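Hydratase ChsH2 (PDB 4WNB) catalyses the hydration of 3-oxo-4,17-pregnadiene-20-carboxyl-CoA to its 17-hydroxy product, a step in the degradation of the cholesterol side chain. Local coordinates at residues Glu9-Ile14 against Gly88-Leu93; Pro19-Leu24 against Pro82-Leu87; Gly61-Pro66 against His112-Pro117; Ile144-Val149 against Met160-Leu165. One frame throughout, in Å; residues are numbered along the deposited sequence.

Interaction 1 of 4, residues Glu9-Ile14 against Gly88-Leu93; sequences EAVAQI and GPIIKL
Ile-14 reaches across from the N-terminal helix and sets its CD1 methyl against CB of Pro-89, 3.7 Å away. The same methyl also meets the end of Ile-90: the two CD1 atoms of Ile-14 and Ile-90 are 3.7 Å apart, and the side chains cross at about a right angle. One methyl therefore fills the notch between two successive residues of the other helix. Ile-90 leaves its backbone beside the partner helix rather than at it, yet CG1 lies anti to the backbone N (chi1 -153°), and from there the chain carries CD1 into the gap. There it also meets CG2 of Val-11, 3.9 Å from Ile-90 CD1. One turn further on, Leu-93, whose CB is directed toward the other helix, presents both of its methyls: CD1 comes within 3.8 Å of Ala-10 CB, while CD2 is wedged between that same CB and Val-11 CG2. Ala-10 is small, so the branched end of Leu-93 can press close to the helix surface. All of this is hydrocarbon against hydrocarbon. The two segments run antiparallel, with 167° between their directions, axes 10.4 Å apart and aliphatic ends filling the space between. Lys-92, on another side of its helix, forms a salt bridge with Asp-96. Beneath the pair lies strand 121-136 of the antiparallel sheet: Val-11, Ile-14 and Ile-90 all touch Leu-127, with Val-11 also on Val-130, while Ile-91 rests on Lys-166 of strand 155-167.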
loop_
_atom_site.group_PDB
_atom_site.type_symbol
_atom_site.label_atom_id
_atom_site.label_comp_id
_atom_site.label_asym_id
_atom_site.label_seq_id
_atom_site.Cartn_x
_atom_site.Cartn_y
_atom_site.Cartn_z
ATOM N N GLU A 9 35.704 15.643 14.813
ATOM C CA GLU A 9 35.433 15.588 16.249
ATOM C C GLU A 9 33.958 15.356 16.564
ATOM O O GLU A 9 33.613 14.619 17.499
ATOM C CB GLU A 9 35.920 16.878 16.926
ATOM C CG GLU A 9 37.389 16.800 17.336
ATOM C CD GLU A 9 38.076 18.155 17.498
ATOM O OE1 GLU A 9 37.408 19.151 17.844
ATOM O OE2 GLU A 9 39.304 18.201 17.279
ATOM N N ALA A 10 33.088 15.965 15.766
ATOM C CA ALA A 10 31.647 15.834 15.950
ATOM C C ALA A 10 31.187 14.426 15.588
ATOM O O ALA A 10 30.349 13.830 16.284
ATOM C CB ALA A 10 30.905 16.875 15.109
ATOM N N VAL A 11 31.742 13.896 14.500
ATOM C CA VAL A 11 31.469 12.511 14.116
ATOM C C VAL A 11 31.864 11.574 15.257
ATOM O O VAL A 11 31.107 10.686 15.622
ATOM C CB VAL A 11 32.223 12.107 12.829
ATOM C CG1 VAL A 11 32.149 10.601 12.617
ATOM C CG2 VAL A 11 31.661 12.850 11.628
ATOM N N ALA A 12 33.037 11.803 15.837
ATOM C CA ALA A 12 33.519 10.977 16.938
ATOM C C ALA A 12 32.588 11.092 18.140
ATOM O O ALA A 12 32.335 10.106 18.832
ATOM C CB ALA A 12 34.946 11.363 17.324
ATOM N N GLN A 13 32.057 12.291 18.366
ATOM C CA GLN A 13 31.129 12.525 19.473
ATOM C C GLN A 13 29.828 11.735 19.271
ATOM O O GLN A 13 29.327 11.106 20.210
ATOM C CB GLN A 13 30.839 14.024 19.625
ATOM C CG GLN A 13 30.361 14.435 21.012
ATOM N N ILE A 14 29.298 11.746 18.048
ATOM C CA ILE A 14 28.097 10.961 17.728
ATOM C C ILE A 14 28.341 9.463 17.929
ATOM O O ILE A 14 27.518 8.754 18.519
ATOM C CB ILE A 14 27.621 11.222 16.277
ATOM C CG1 ILE A 14 27.132 12.664 16.140
ATOM C CG2 ILE A 14 26.512 10.234 15.859
ATOM C CD1 ILE A 14 27.082 13.154 14.715
ATOM N N GLY A 88 20.107 11.157 12.267
ATOM C CA GLY A 88 19.660 12.510 12.550
ATOM C C GLY A 88 20.800 13.502 12.752
ATOM O O GLY A 88 20.940 14.445 11.969
ATOM N N PRO A 89 21.616 13.298 13.799
ATOM C CA PRO A 89 22.717 14.223 14.098
ATOM C C PRO A 89 23.679 14.400 12.934
ATOM O O PRO A 89 24.160 15.512 12.699
ATOM C CB PRO A 89 23.424 13.555 15.281
ATOM C CG PRO A 89 22.365 12.779 15.941
ATOM C CD PRO A 89 21.452 12.290 14.857
ATOM N N ILE A 90 23.936 13.319 12.203
ATOM C CA ILE A 90 24.945 13.354 11.156
ATOM C C ILE A 90 24.445 14.172 9.951
ATOM O O ILE A 90 25.217 14.918 9.346
ATOM C CB ILE A 90 25.373 11.910 10.743
ATOM C CG1 ILE A 90 26.799 11.898 10.203
ATOM C CG2 ILE A 90 24.417 11.286 9.750
ATOM C CD1 ILE A 90 27.857 12.133 11.267
ATOM N N ILE A 91 23.157 14.071 9.620
ATOM C CA ILE A 91 22.607 14.884 8.538
ATOM C C ILE A 91 22.628 16.356 8.939
ATOM O O ILE A 91 23.035 17.222 8.164
ATOM C CB ILE A 91 21.162 14.474 8.184
ATOM C CG1 ILE A 91 21.121 13.049 7.622
ATOM C CG2 ILE A 91 20.567 15.449 7.186
ATOM C CD1 ILE A 91 21.821 12.891 6.287
ATOM N N LYS A 92 22.177 16.614 10.160
ATOM C CA LYS A 92 22.140 17.953 10.736
ATOM C C LYS A 92 23.526 18.584 10.742
ATOM O O LYS A 92 23.685 19.754 10.404
ATOM C CB LYS A 92 21.579 17.893 12.161
ATOM C CG LYS A 92 21.626 19.213 12.929
ATOM C CD LYS A 92 20.391 20.052 12.661
ATOM C CE LYS A 92 20.280 21.203 13.650
ATOM N NZ LYS A 92 21.494 22.062 13.637
ATOM N N LEU A 93 24.525 17.801 11.133
ATOM C CA LEU A 93 25.907 18.264 11.132
ATOM C C LEU A 93 26.337 18.746 9.749
ATOM O O LEU A 93 26.852 19.859 9.592
ATOM C CB LEU A 93 26.837 17.146 11.607
ATOM C CG LEU A 93 28.336 17.412 11.497
ATOM C CD1 LEU A 93 28.747 18.508 12.459
ATOM C CD2 LEU A 93 29.136 16.139 11.745
#

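Interaction 2 of 4, residues Pro19-Leu24 against Pro82-Leu87; sequences PSKPRL and PKDDPL
Lys-21 winds round one carboxylate oxygen of Asp-84, and each carbon of its chain has that atom as a neighbour. CB starts 3.6 Å from Asp-84 OD2. CG is nearer still, 3.3 Å from the same OD2, because chi1 of 68° sets it between the backbone N and the carbonyl carbon. CD swings a little wider, and a bend at chi3 (63°) brings CE back to 3.5 Å from Asp-84 OD2. The tip does not close the pair: Lys-21 NZ stays 4.7 Å from Asp-84 OD2, so the opposite charges lie near each other without contact. What does grip the oxygen is the backbone, Lys-21 N donating to Asp-84 OD2 over 2.7 Å in an almost straight bond (173°) that arrives from above the carboxylate plane. The other oxygen, OD1, faces Ser-20 CB, with a water placed between it and Lys-21 O. Ser-20 CB also rests against the Asp-84 carbonyl, while its OG turns elsewhere, to Ala-125 N. Further along, Arg-23 NE passes 4.2 Å from Pro-82 CD, and its guanidinium goes on to Thr-73 O through NH1. Asp-85 follows as a helix cap: its OD1 accepts from Leu-87 N at 2.9 Å, and OD2 pairs with Arg-81. The contact thus ties the lead-in to helix 87-96 to the segment around strand 23-24, which itself hydrogen-bonds along the edge of strand 121-136 through Ser-20 and Arg-23; behind it, Asp-85 and Leu-87 touch Gln-146 of strand 141-152.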
loop_
_atom_site.group_PDB
_atom_site.type_symbol
_atom_site.label_atom_id
_atom_site.label_comp_id
_atom_site.label_asym_id
_atom_site.label_seq_id
_atom_site.Cartn_x
_atom_site.Cartn_y
_atom_site.Cartn_z
ATOM N N PRO A 19 25.212 2.789 19.551
ATOM C CA PRO A 19 24.089 2.463 18.663
ATOM C C PRO A 19 22.731 2.846 19.250
ATOM O O PRO A 19 22.558 2.891 20.472
ATOM C CB PRO A 19 24.199 0.945 18.502
ATOM C CG PRO A 19 24.918 0.483 19.729
ATOM C CD PRO A 19 25.878 1.586 20.082
ATOM N N SER A 20 21.775 3.116 18.373
ATOM C CA SER A 20 20.410 3.389 18.796
ATOM C C SER A 20 19.863 2.193 19.588
ATOM O O SER A 20 20.277 1.042 19.368
ATOM C CB SER A 20 19.532 3.688 17.582
ATOM O OG SER A 20 19.365 2.513 16.804
ATOM N N LYS A 21 18.957 2.448 20.528
ATOM C CA LYS A 21 18.380 1.342 21.295
ATOM C C LYS A 21 17.403 0.626 20.379
ATOM O O LYS A 21 16.745 1.283 19.570
ATOM C CB LYS A 21 17.696 1.829 22.573
ATOM C CG LYS A 21 16.443 2.658 22.364
ATOM C CD LYS A 21 15.976 3.308 23.668
ATOM C CE LYS A 21 17.025 4.285 24.210
ATOM N NZ LYS A 21 16.566 5.054 25.412
ATOM N N PRO A 22 17.345 -0.712 20.468
ATOM C CA PRO A 22 16.537 -1.512 19.536
ATOM C C PRO A 22 15.115 -1.007 19.448
ATOM O O PRO A 22 14.478 -0.735 20.461
ATOM C CB PRO A 22 16.598 -2.916 20.133
ATOM C CG PRO A 22 17.935 -2.945 20.816
ATOM C CD PRO A 22 18.109 -1.560 21.397
ATOM N N ARG A 23 14.641 -0.846 18.217
ATOM C CA ARG A 23 13.293 -0.385 17.979
ATOM C C ARG A 23 12.515 -1.533 17.344
ATOM O O ARG A 23 12.948 -2.089 16.339
ATOM C CB ARG A 23 13.314 0.853 17.085
ATOM C CG ARG A 23 11.952 1.288 16.591
ATOM C CD ARG A 23 12.037 2.628 15.886
ATOM N NE ARG A 23 12.918 2.639 14.715
ATOM C CZ ARG A 23 12.562 2.199 13.507
ATOM N NH1 ARG A 23 11.361 1.676 13.318
ATOM N NH2 ARG A 23 13.412 2.261 12.491
ATOM N N LEU A 24 11.385 -1.899 17.945
ATOM C CA LEU A 24 10.565 -3.004 17.449
ATOM C C LEU A 24 9.773 -2.654 16.190
ATOM O O LEU A 24 9.216 -1.563 16.078
ATOM C CB LEU A 24 9.596 -3.473 18.538
ATOM C CG LEU A 24 10.133 -4.419 19.618
ATOM C CD1 LEU A 24 10.981 -3.690 20.656
ATOM C CD2 LEU A 24 8.980 -5.167 20.278
ATOM N N PRO A 82 13.743 7.998 16.153
ATOM C CA PRO A 82 14.061 8.269 17.556
ATOM C C PRO A 82 15.315 9.137 17.664
ATOM O O PRO A 82 16.082 9.236 16.699
ATOM C CB PRO A 82 14.285 6.873 18.156
ATOM C CG PRO A 82 14.542 5.978 16.984
ATOM C CD PRO A 82 13.780 6.559 15.832
ATOM N N LYS A 83 15.505 9.767 18.816
ATOM C CA LYS A 83 16.560 10.757 18.975
ATOM C C LYS A 83 17.942 10.103 18.938
ATOM O O LYS A 83 18.930 10.732 18.551
ATOM C CB LYS A 83 16.365 11.526 20.285
ATOM C CG LYS A 83 17.286 12.728 20.460
ATOM C CD LYS A 83 16.980 13.488 21.749
ATOM C CE LYS A 83 17.687 14.834 21.779
ATOM N NZ LYS A 83 17.215 15.687 22.903
ATOM N N ASP A 84 18.004 8.834 19.327
ATOM C CA ASP A 84 19.286 8.152 19.420
ATOM C C ASP A 84 19.719 7.474 18.108
ATOM O O ASP A 84 20.758 6.815 18.069
ATOM C CB ASP A 84 19.256 7.140 20.574
ATOM C CG ASP A 84 18.295 5.988 20.335
ATOM O OD1 ASP A 84 17.480 6.062 19.392
ATOM O OD2 ASP A 84 18.365 5.005 21.109
ATOM N N ASP A 85 18.937 7.638 17.042
ATOM C CA ASP A 85 19.384 7.262 15.693
ATOM C C ASP A 85 20.465 8.234 15.216
ATOM O O ASP A 85 20.194 9.420 15.044
ATOM C CB ASP A 85 18.213 7.260 14.700
ATOM C CG ASP A 85 18.591 6.676 13.332
ATOM O OD1 ASP A 85 19.778 6.695 12.947
ATOM O OD2 ASP A 85 17.684 6.194 12.630
ATOM N N PRO A 86 21.689 7.733 14.976
ATOM C CA PRO A 86 22.791 8.635 14.607
ATOM C C PRO A 86 22.578 9.360 13.266
ATOM O O PRO A 86 23.224 10.388 13.033
ATOM C CB PRO A 86 24.001 7.696 14.536
ATOM C CG PRO A 86 23.419 6.353 14.268
ATOM C CD PRO A 86 22.112 6.320 15.000
ATOM N N LEU A 87 21.698 8.837 12.416
ATOM C CA LEU A 87 21.392 9.457 11.128
ATOM C C LEU A 87 20.985 10.904 11.301
ATOM O O LEU A 87 21.437 11.763 10.564
ATOM C CB LEU A 87 20.271 8.715 10.397
ATOM C CG LEU A 87 19.786 9.343 9.078
ATOM C CD1 LEU A 87 20.792 9.088 7.953
ATOM C CD2 LEU A 87 18.379 8.859 8.681
HETATM O O HOH W 1 15.975 3.648 19.093
HETATM O O HOH W 2 16.646 3.242 13.126
#

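Interaction 3 of 4, residues Gly61-Pro66 against His112-Pro117; sequences GIVAPP and HRYLLP. With CA (calcium ion), chain D.
A direct bond and a water bridge link the backbones of Ala-64 and Leu-115 in both directions, between loops running 120° apart. These are loops of a hotdog-clan domain, each without regular structure. Ala-64 N donates directly to Leu-115 O, 2.9 Å away; in the return direction the water gives a proton to Ala-64 O and accepts from Leu-115 N, both at 2.8 Å. Leu-115 O also receives a CA-H contact from Val-63. Tyr-114 and Leu-116 both reach Val-63 from the same side of their segment: Val-63 CG2 approaches CD2 of the tyrosine ring obliquely, and Val-63 CG1 meets Leu-116 CD2 at 3.7 Å. The chi1 of Tyr-114, -75°, places CG anti to the carbonyl carbon, which turns the ring toward the proline-rich loop. Its OH bonds to the backbone of a neighbouring subunit, a chain of a different protein, so the contact borders a subunit interface. His-112, at the start of its loop, leads off to a calcium ion that Asp-156 also binds. Pro-66 completes the packing with a CH-pi contact: its CG lies over one face of the Tyr-114 ring, 3.8 Å from the centroid and offset toward the rim.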
loop_
_atom_site.group_PDB
_atom_site.type_symbol
_atom_site.label_atom_id
_atom_site.label_comp_id
_atom_site.label_asym_id
_atom_site.label_seq_id
_atom_site.Cartn_x
_atom_site.Cartn_y
_atom_site.Cartn_z
ATOM N N GLY A 61 8.395 -23.924 7.091
ATOM C CA GLY A 61 7.170 -23.639 6.361
ATOM C C GLY A 61 7.452 -22.339 5.627
ATOM O O GLY A 61 8.617 -22.025 5.401
ATOM N N ILE A 62 6.410 -21.601 5.238
ATOM C CA ILE A 62 6.587 -20.304 4.574
ATOM C C ILE A 62 7.649 -19.443 5.255
ATOM O O ILE A 62 7.620 -19.265 6.477
ATOM C CB ILE A 62 5.265 -19.501 4.537
ATOM C CG1 ILE A 62 4.270 -20.166 3.586
ATOM C CG2 ILE A 62 5.515 -18.022 4.154
ATOM C CD1 ILE A 62 2.831 -19.674 3.749
ATOM N N VAL A 63 8.575 -18.924 4.453
ATOM C CA VAL A 63 9.569 -17.976 4.928
ATOM C C VAL A 63 9.336 -16.604 4.255
ATOM O O VAL A 63 8.793 -16.532 3.144
ATOM C CB VAL A 63 11.006 -18.463 4.644
ATOM C CG1 VAL A 63 11.388 -19.613 5.568
ATOM C CG2 VAL A 63 11.167 -18.892 3.201
ATOM N N ALA A 64 9.720 -15.525 4.940
ATOM C CA ALA A 64 9.648 -14.179 4.347
ATOM C C ALA A 64 10.789 -13.989 3.370
ATOM O O ALA A 64 11.885 -14.531 3.593
ATOM C CB ALA A 64 9.693 -13.096 5.421
ATOM N N PRO A 65 10.554 -13.226 2.287
ATOM C CA PRO A 65 11.637 -12.821 1.389
ATOM C C PRO A 65 12.736 -12.124 2.182
ATOM O O PRO A 65 12.447 -11.217 2.961
ATOM C CB PRO A 65 10.953 -11.849 0.415
ATOM C CG PRO A 65 9.509 -12.259 0.432
ATOM C CD PRO A 65 9.250 -12.674 1.858
ATOM N N PRO A 66 13.976 -12.582 2.028
ATOM C CA PRO A 66 15.084 -11.931 2.735
ATOM C C PRO A 66 15.094 -10.418 2.507
ATOM O O PRO A 66 15.312 -9.667 3.457
ATOM C CB PRO A 66 16.314 -12.590 2.126
ATOM C CG PRO A 66 15.838 -13.980 1.780
ATOM C CD PRO A 66 14.382 -13.842 1.375
ATOM N N HIS A 112 21.438 -13.599 7.675
ATOM C CA HIS A 112 22.016 -14.722 8.399
ATOM C C HIS A 112 21.115 -15.951 8.286
ATOM O O HIS A 112 21.600 -17.073 8.171
ATOM C CB HIS A 112 22.236 -14.348 9.855
ATOM C CG HIS A 112 23.358 -13.370 10.062
ATOM N ND1 HIS A 112 24.609 -13.547 9.510
ATOM C CD2 HIS A 112 23.421 -12.217 10.770
ATOM C CE1 HIS A 112 25.394 -12.545 9.867
ATOM N NE2 HIS A 112 24.694 -11.722 10.626
ATOM N N ARG A 113 19.806 -15.723 8.315
ATOM C CA ARG A 113 18.830 -16.788 8.079
ATOM C C ARG A 113 17.522 -16.201 7.567
ATOM O O ARG A 113 17.311 -14.986 7.647
ATOM C CB ARG A 113 18.549 -17.579 9.352
ATOM C CG ARG A 113 17.843 -16.784 10.454
ATOM C CD ARG A 113 17.267 -17.735 11.506
ATOM N NE ARG A 113 16.715 -17.077 12.696
ATOM C CZ ARG A 113 15.429 -16.790 12.862
ATOM N NH1 ARG A 113 14.560 -17.063 11.896
ATOM N NH2 ARG A 113 15.011 -16.204 13.978
ATOM N N TYR A 114 16.645 -17.073 7.071
ATOM C CA TYR A 114 15.284 -16.669 6.721
ATOM C C TYR A 114 14.404 -16.533 7.963
ATOM O O TYR A 114 14.580 -17.249 8.955
ATOM C CB TYR A 114 14.650 -17.671 5.754
ATOM C CG TYR A 114 15.163 -17.587 4.337
ATOM C CD1 TYR A 114 16.516 -17.739 4.057
ATOM C CD2 TYR A 114 14.293 -17.379 3.277
ATOM C CE1 TYR A 114 16.990 -17.660 2.761
ATOM C CE2 TYR A 114 14.748 -17.316 1.980
ATOM C CZ TYR A 114 16.100 -17.460 1.724
ATOM O OH TYR A 114 16.581 -17.384 0.439
ATOM N N LEU A 115 13.435 -15.628 7.882
ATOM C CA LEU A 115 12.495 -15.367 8.968
ATOM C C LEU A 115 11.158 -16.049 8.725
ATOM O O LEU A 115 10.768 -16.318 7.578
ATOM C CB LEU A 115 12.258 -13.863 9.139
ATOM C CG LEU A 115 13.497 -13.009 9.356
ATOM C CD1 LEU A 115 13.075 -11.599 9.680
ATOM C CD2 LEU A 115 14.351 -13.628 10.479
ATOM N N LEU A 116 10.435 -16.295 9.807
ATOM C CA LEU A 116 9.151 -16.977 9.703
ATOM C C LEU A 116 8.044 -16.041 10.140
ATOM O O LEU A 116 8.241 -15.242 11.039
ATOM C CB LEU A 116 9.144 -18.253 10.562
ATOM C CG LEU A 116 10.262 -19.268 10.324
ATOM C CD1 LEU A 116 10.361 -20.242 11.494
ATOM C CD2 LEU A 116 10.041 -20.028 9.031
ATOM N N PRO A 117 6.871 -16.132 9.491
ATOM C CA PRO A 117 5.682 -15.443 10.000
ATOM C C PRO A 117 5.527 -15.614 11.511
ATOM O O PRO A 117 5.691 -16.717 12.030
ATOM C CB PRO A 117 4.543 -16.118 9.236
ATOM C CG PRO A 117 5.174 -16.445 7.901
ATOM C CD PRO A 117 6.617 -16.825 8.220
HETATM CA CA CA D . 25.726 -10.152 11.754
HETATM O O HOH W 3 13.569 -13.827 5.754
#

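Interaction 4 of 4, residues Ile144-Val149 against Met160-Leu165; sequences INQHIV and MNWRIL. With CD (cadmium ion), chain C.
Gln-146 and Trp-162, a hydrogen-bonded antiparallel pair, lie side by side and point the same way. Gln-146 CG is anti to the backbone N and the chain stays extended, while Trp-162, with CG between its backbone N and carbonyl carbon (chi1 73°), sets its indole alongside; Trp-162 NE1 donates to Gln-146 OE1 over 3.3 Å. The oxygen sits in the ring plane, but the N-H reaches it from above the amide plane, the planes 77° apart. On this face Ile-148 CG1 meets Met-160 CE at 3.7 Å. On the opposite face Asn-145, His-147, Asn-161 and Arg-163 put polar side chains together. Asn-145 OD1 lies at the edge of the Arg-163 guanidinium, amide and guanidinium planes nearly perpendicular; the NE-OD1 separation of 2.5 Å is doubtfully short. Asn-145 ND2 bonds to Asp-129 O, consistent with Asn-145 helping to orient Arg-163, whose NH1 hydrogen-bonds the steroid-CoA ligand. His-147, CG anti to its N (chi1 174°), sends NE2 to a cadmium ion 2.6 Å away, which Glu-159 and a water also bind. Six backbone bonds join the strands. Strands 121-136 and 101-111 flank this hairpin, and helix 87-96 covers the Gln-146 face, with Phe-94 on Ile-144 and Ile-91 on Ile-164.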
loop_
_atom_site.group_PDB
_atom_site.type_symbol
_atom_site.label_atom_id
_atom_site.label_comp_id
_atom_site.label_asym_id
_atom_site.label_seq_id
_atom_site.Cartn_x
_atom_site.Cartn_y
_atom_site.Cartn_z
ATOM N N ILE A 144 29.225 8.876 4.036
ATOM C CA ILE A 144 28.826 8.445 5.361
ATOM C C ILE A 144 28.251 7.043 5.338
ATOM O O ILE A 144 27.276 6.787 4.629
ATOM C CB ILE A 144 27.773 9.390 5.945
ATOM C CG1 ILE A 144 28.362 10.801 6.092
ATOM C CG2 ILE A 144 27.235 8.840 7.254
ATOM C CD1 ILE A 144 27.291 11.874 6.078
ATOM N N ASN A 145 28.848 6.152 6.120
ATOM C CA ASN A 145 28.343 4.790 6.245
ATOM C C ASN A 145 27.537 4.599 7.512
ATOM O O ASN A 145 27.912 5.074 8.581
ATOM C CB ASN A 145 29.492 3.773 6.231
ATOM C CG ASN A 145 30.337 3.872 4.978
ATOM O OD1 ASN A 145 29.955 3.381 3.919
ATOM N ND2 ASN A 145 31.491 4.510 5.094
ATOM N N GLN A 146 26.433 3.883 7.385
ATOM C CA GLN A 146 25.631 3.529 8.542
ATOM C C GLN A 146 25.480 2.027 8.592
ATOM O O GLN A 146 25.321 1.363 7.571
ATOM C CB GLN A 146 24.267 4.215 8.490
ATOM C CG GLN A 146 23.412 3.982 9.719
ATOM C CD GLN A 146 22.246 4.939 9.793
ATOM O OE1 GLN A 146 21.114 4.583 9.459
ATOM N NE2 GLN A 146 22.515 6.174 10.218
ATOM N N HIS A 147 25.527 1.494 9.795
ATOM C CA HIS A 147 25.480 0.068 9.959
ATOM C C HIS A 147 24.246 -0.316 10.764
ATOM O O HIS A 147 24.082 0.112 11.913
ATOM C CB HIS A 147 26.767 -0.392 10.633
ATOM C CG HIS A 147 26.774 -1.832 10.994
ATOM N ND1 HIS A 147 26.492 -2.271 12.268
ATOM C CD2 HIS A 147 27.038 -2.936 10.261
ATOM C CE1 HIS A 147 26.577 -3.587 12.303
ATOM N NE2 HIS A 147 26.898 -4.013 11.098
ATOM N N ILE A 148 23.392 -1.131 10.149
ATOM C CA ILE A 148 22.105 -1.515 10.724
ATOM C C ILE A 148 22.103 -2.992 11.098
ATOM O O ILE A 148 22.551 -3.822 10.322
ATOM C CB ILE A 148 20.928 -1.295 9.728
ATOM C CG1 ILE A 148 20.861 0.141 9.210
ATOM C CG2 ILE A 148 19.615 -1.797 10.328
ATOM C CD1 ILE A 148 21.169 1.190 10.190
ATOM N N VAL A 149 21.602 -3.323 12.279
ATOM C CA VAL A 149 21.461 -4.723 12.656
ATOM C C VAL A 149 20.014 -5.023 13.014
ATOM O O VAL A 149 19.368 -4.250 13.729
ATOM C CB VAL A 149 22.384 -5.098 13.845
ATOM C CG1 VAL A 149 22.082 -6.516 14.342
ATOM C CG2 VAL A 149 23.821 -4.991 13.422
ATOM N N MET A 160 22.638 -4.419 7.463
ATOM C CA MET A 160 22.726 -3.592 6.284
ATOM C C MET A 160 23.826 -2.592 6.521
ATOM O O MET A 160 23.907 -1.981 7.589
ATOM C CB MET A 160 21.414 -2.887 5.991
ATOM C CG MET A 160 21.536 -1.803 4.931
ATOM S SD MET A 160 19.941 -1.206 4.365
ATOM C CE MET A 160 19.281 -0.504 5.877
ATOM N N ASN A 161 24.726 -2.486 5.564
ATOM C CA ASN A 161 25.656 -1.383 5.595
ATOM C C ASN A 161 25.299 -0.495 4.443
ATOM O O ASN A 161 25.309 -0.921 3.285
ATOM C CB ASN A 161 27.106 -1.848 5.513
ATOM C CG ASN A 161 28.054 -0.804 6.041
ATOM O OD1 ASN A 161 28.269 0.239 5.416
ATOM N ND2 ASN A 161 28.604 -1.060 7.219
ATOM N N TRP A 162 24.909 0.732 4.735
ATOM C CA TRP A 162 24.606 1.586 3.620
ATOM C C TRP A 162 25.329 2.917 3.716
ATOM O O TRP A 162 25.847 3.326 4.767
ATOM C CB TRP A 162 23.102 1.767 3.469
ATOM C CG TRP A 162 22.448 2.613 4.475
ATOM C CD1 TRP A 162 22.411 2.419 5.822
ATOM C CD2 TRP A 162 21.689 3.792 4.212
ATOM N NE1 TRP A 162 21.677 3.423 6.422
ATOM C CE2 TRP A 162 21.225 4.278 5.451
ATOM C CE3 TRP A 162 21.352 4.484 3.047
ATOM C CZ2 TRP A 162 20.448 5.430 5.555
ATOM C CZ3 TRP A 162 20.576 5.618 3.152
ATOM C CH2 TRP A 162 20.139 6.086 4.395
ATOM N N ARG A 163 25.432 3.545 2.567
ATOM C CA ARG A 163 26.320 4.678 2.426
ATOM C C ARG A 163 25.589 5.799 1.716
ATOM O O ARG A 163 24.857 5.564 0.747
ATOM C CB ARG A 163 27.581 4.266 1.664
ATOM C CG ARG A 163 28.646 5.357 1.552
ATOM C CD ARG A 163 29.893 4.815 0.844
ATOM N NE ARG A 163 30.417 3.617 1.502
ATOM C CZ ARG A 163 31.062 2.635 0.877
ATOM N NH1 ARG A 163 31.262 2.691 -0.433
ATOM N NH2 ARG A 163 31.504 1.591 1.561
ATOM N N ILE A 164 25.752 7.013 2.220
ATOM C CA ILE A 164 25.230 8.168 1.531
ATOM C C ILE A 164 26.356 9.145 1.290
ATOM O O ILE A 164 27.373 9.118 1.987
ATOM C CB ILE A 164 24.125 8.873 2.314
ATOM C CG1 ILE A 164 24.654 9.345 3.667
ATOM C CG2 ILE A 164 22.931 7.934 2.510
ATOM C CD1 ILE A 164 23.690 10.223 4.420
ATOM N N LEU A 165 26.144 9.988 0.290
ATOM C CA LEU A 165 27.014 11.116 0.003
ATOM C C LEU A 165 26.280 12.398 0.377
ATOM O O LEU A 165 25.218 12.688 -0.171
ATOM C CB LEU A 165 27.410 11.123 -1.475
ATOM C CG LEU A 165 28.186 12.361 -1.948
ATOM C CD1 LEU A 165 29.556 12.407 -1.294
ATOM C CD2 LEU A 165 28.309 12.397 -3.474
HETATM CD CD CD C . 28.417 -5.681 9.852
HETATM O O HOH W 4 29.741 -4.109 8.014
#

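How the interactions relate
Interactions 1, 2 and 4 form one cluster, their centres each about 14 Å from the others. Helix 87-96 connects them: it packs against helix 4-16 in interaction 1, starts from the capped turn of interaction 2, and lies on the hairpin of interaction 4. Direct touches join the three, such as Ile-14 on Pro-86, Ile-90 on Ile-144 and Pro-86 on Gln-146. Interaction 3 stands apart, about 35 Å from interaction 1 between centres and across the chain's centre from it, next to a subunit of a different protein. Along the chain, interaction 2 falls within the span of interaction 1, interaction 3 alternates with both, and interaction 4, last in the chain, contributes Arg-163 and Leu-165 to the ligand pocket.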